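Local structure of DUF115 domain-containing protein (Magnetospirillum magneticum AMB-1, 5MU5) at residues Leu92-Phe97 against Arg595-Met600. The protein is a Maf glycosyltransferase involved in the formation of bacterial flagella, probably through transfer of sugar to flagellin. Numbering follows the deposited sequence.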
loop_
_atom_site.group_PDB
_atom_site.type_symbol
_atom_site.label_atom_id
_atom_site.label_comp_id
_atom_site.label_asym_id
_atom_site.label_seq_id
_atom_site.Cartn_x
_atom_site.Cartn_y
_atom_site.Cartn_z
ATOM N N LEU A 92 7.754 18.039 -3.412
ATOM C CA LEU A 92 8.483 19.197 -3.954
ATOM C C LEU A 92 9.682 18.809 -4.830
ATOM O O LEU A 92 9.983 19.460 -5.820
ATOM C CB LEU A 92 8.982 20.082 -2.812
ATOM C CG LEU A 92 7.909 20.552 -1.829
ATOM C CD1 LEU A 92 8.566 21.244 -0.642
ATOM C CD2 LEU A 92 6.891 21.452 -2.525
ATOM N N ILE A 93 10.358 17.737 -4.466
ATOM C CA ILE A 93 11.519 17.325 -5.213
ATOM C C ILE A 93 11.158 16.830 -6.610
ATOM O O ILE A 93 11.802 17.187 -7.582
ATOM C CB ILE A 93 12.320 16.302 -4.417
ATOM C CG1 ILE A 93 12.885 17.012 -3.184
ATOM C CG2 ILE A 93 13.430 15.723 -5.273
ATOM C CD1 ILE A 93 13.597 16.112 -2.214
ATOM N N VAL A 94 10.115 16.030 -6.709
ATOM C CA VAL A 94 9.691 15.528 -7.992
ATOM C C VAL A 94 9.081 16.649 -8.802
ATOM O O VAL A 94 9.252 16.690 -10.000
ATOM C CB VAL A 94 8.716 14.353 -7.843
ATOM C CG1 VAL A 94 8.157 13.931 -9.204
ATOM C CG2 VAL A 94 9.440 13.189 -7.200
ATOM N N LYS A 95 8.401 17.571 -8.131
ATOM C CA LYS A 95 7.758 18.690 -8.786
ATOM C C LYS A 95 8.802 19.504 -9.545
ATOM O O LYS A 95 8.620 19.832 -10.714
ATOM C CB LYS A 95 7.063 19.543 -7.731
ATOM C CG LYS A 95 6.123 20.601 -8.272
ATOM C CD LYS A 95 5.836 21.660 -7.213
ATOM C CE LYS A 95 5.010 22.802 -7.778
ATOM N NZ LYS A 95 5.143 24.008 -6.915
ATOM N N ARG A 96 9.901 19.811 -8.867
ATOM C CA ARG A 96 11.017 20.555 -9.445
ATOM C C ARG A 96 11.634 19.793 -10.627
ATOM O O ARG A 96 11.943 20.354 -11.669
ATOM C CB ARG A 96 12.100 20.761 -8.381
ATOM C CG ARG A 96 13.180 21.742 -8.771
ATOM C CD ARG A 96 12.649 23.154 -8.569
ATOM N NE ARG A 96 13.236 24.117 -9.482
ATOM C CZ ARG A 96 12.903 25.404 -9.530
ATOM N NH1 ARG A 96 11.974 25.893 -8.717
ATOM N NH2 ARG A 96 13.495 26.205 -10.405
ATOM N N PHE A 97 11.838 18.503 -10.433
ATOM C CA PHE A 97 12.395 17.665 -11.464
ATOM C C PHE A 97 11.512 17.710 -12.711
ATOM O O PHE A 97 12.010 17.901 -13.825
ATOM C CB PHE A 97 12.535 16.217 -10.961
ATOM C CG PHE A 97 12.873 15.226 -12.041
ATOM C CD1 PHE A 97 14.142 15.187 -12.598
ATOM C CD2 PHE A 97 11.931 14.324 -12.492
ATOM C CE1 PHE A 97 14.462 14.266 -13.586
ATOM C CE2 PHE A 97 12.233 13.409 -13.481
ATOM C CZ PHE A 97 13.502 13.383 -14.033
ATOM N N ARG A 595 13.159 5.951 -1.889
ATOM C CA ARG A 595 12.449 5.220 -2.956
ATOM C C ARG A 595 11.192 5.898 -3.502
ATOM O O ARG A 595 10.905 5.795 -4.686
ATOM C CB ARG A 595 12.093 3.799 -2.515
ATOM C CG ARG A 595 11.067 3.747 -1.401
ATOM C CD ARG A 595 10.924 2.372 -0.800
ATOM N NE ARG A 595 9.735 2.332 0.042
ATOM C CZ ARG A 595 9.205 1.226 0.552
ATOM N NH1 ARG A 595 9.767 0.048 0.325
ATOM N NH2 ARG A 595 8.113 1.304 1.299
ATOM N N GLY A 596 10.427 6.554 -2.644
ATOM C CA GLY A 596 9.189 7.188 -3.073
ATOM C C GLY A 596 9.494 8.330 -4.013
ATOM O O GLY A 596 8.870 8.474 -5.068
ATOM N N THR A 597 10.480 9.129 -3.638
ATOM C CA THR A 597 10.845 10.271 -4.418
ATOM C C THR A 597 11.434 9.844 -5.761
ATOM O O THR A 597 10.919 10.257 -6.815
ATOM C CB THR A 597 11.749 11.170 -3.593
ATOM O OG1 THR A 597 10.990 11.632 -2.457
ATOM C CG2 THR A 597 12.246 12.362 -4.411
ATOM N N LEU A 598 12.446 8.976 -5.742
ATOM C CA LEU A 598 13.060 8.501 -6.996
ATOM C C LEU A 598 12.098 7.749 -7.949
ATOM O O LEU A 598 12.162 7.933 -9.173
ATOM C CB LEU A 598 14.284 7.635 -6.715
ATOM C CG LEU A 598 15.421 8.304 -5.934
ATOM C CD1 LEU A 598 16.575 7.335 -5.787
ATOM C CD2 LEU A 598 15.892 9.593 -6.585
ATOM N N MET A 599 11.209 6.922 -7.400
ATOM C CA MET A 599 10.257 6.176 -8.226
ATOM C C MET A 599 9.201 7.075 -8.849
ATOM O O MET A 599 8.735 6.815 -9.951
ATOM C CB MET A 599 9.571 5.047 -7.447
ATOM C CG MET A 599 10.436 3.811 -7.198
ATOM S SD MET A 599 10.965 2.931 -8.691
ATOM C CE MET A 599 12.509 3.744 -9.065
ATOM N N MET A 600 8.820 8.125 -8.153
ATOM C CA MET A 600 7.900 9.064 -8.723
ATOM C C MET A 600 8.560 9.872 -9.823
ATOM O O MET A 600 7.901 10.182 -10.830
ATOM C CB MET A 600 7.362 9.981 -7.651
ATOM C CG MET A 600 6.465 9.206 -6.728
ATOM S SD MET A 600 5.154 8.402 -7.666
ATOM C CE MET A 600 4.163 9.876 -8.005
#
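Val94 faces the helix of Arg595-Met600 with both methyls, which lie against backbone as much as against side chain. Its CG2 comes within 3.3 Å of Thr597 O and, on the same face, packs 3.8 Å from Met600 CB. CG1, turned anti to the backbone N (chi1 174°), reaches the peptide carbonyl of Met600, at 4.1 Å from both its C and O atoms. Met600 offers little more than its CB here; its chain bends at chi2 and chi3 and carries the sulfur away, while the side chain touches Phe241. At the preceding residue, methyl meets methyl: Ile93 CG2 lies 3.7 Å from Thr597 CG2, the two side chains crossing at about a right angle. With its CG2 anti to the backbone N (chi1 -63°), Thr597 presents the methyl to Ile93 and leaves OG1 for other partners, hydrogen bonding to Asp91 OD1 and Leu242 N. Asp91 also accepts a hydrogen bond from Val94 N through OD2, so one carboxylate joins the start of the first helix to the threonine of the second, and together with the Leu242 amide it is likely to fix the rotation of the hydroxyl. Cutting Val94 back to an alanine would probably open a gap beside Thr597 O, Met600 CB and the Met600 carbonyl, taking away part of their apolar cover. The axes of the two short segments pass 9.3 Å apart and run nearly parallel, at -22°, with Val94 and Thr597 nearest in register. Helix 92-107, from the Maf N-terminal region, thereby packs along helix 589-609 of the C-terminal helical bundle. Farther along the same interface Phe97 touches Ala601 and Tyr605; helix 618-646 covers Ile93 and Thr597 through Gln639, Met632 and Met636, and helix 568-579 packs against Met599.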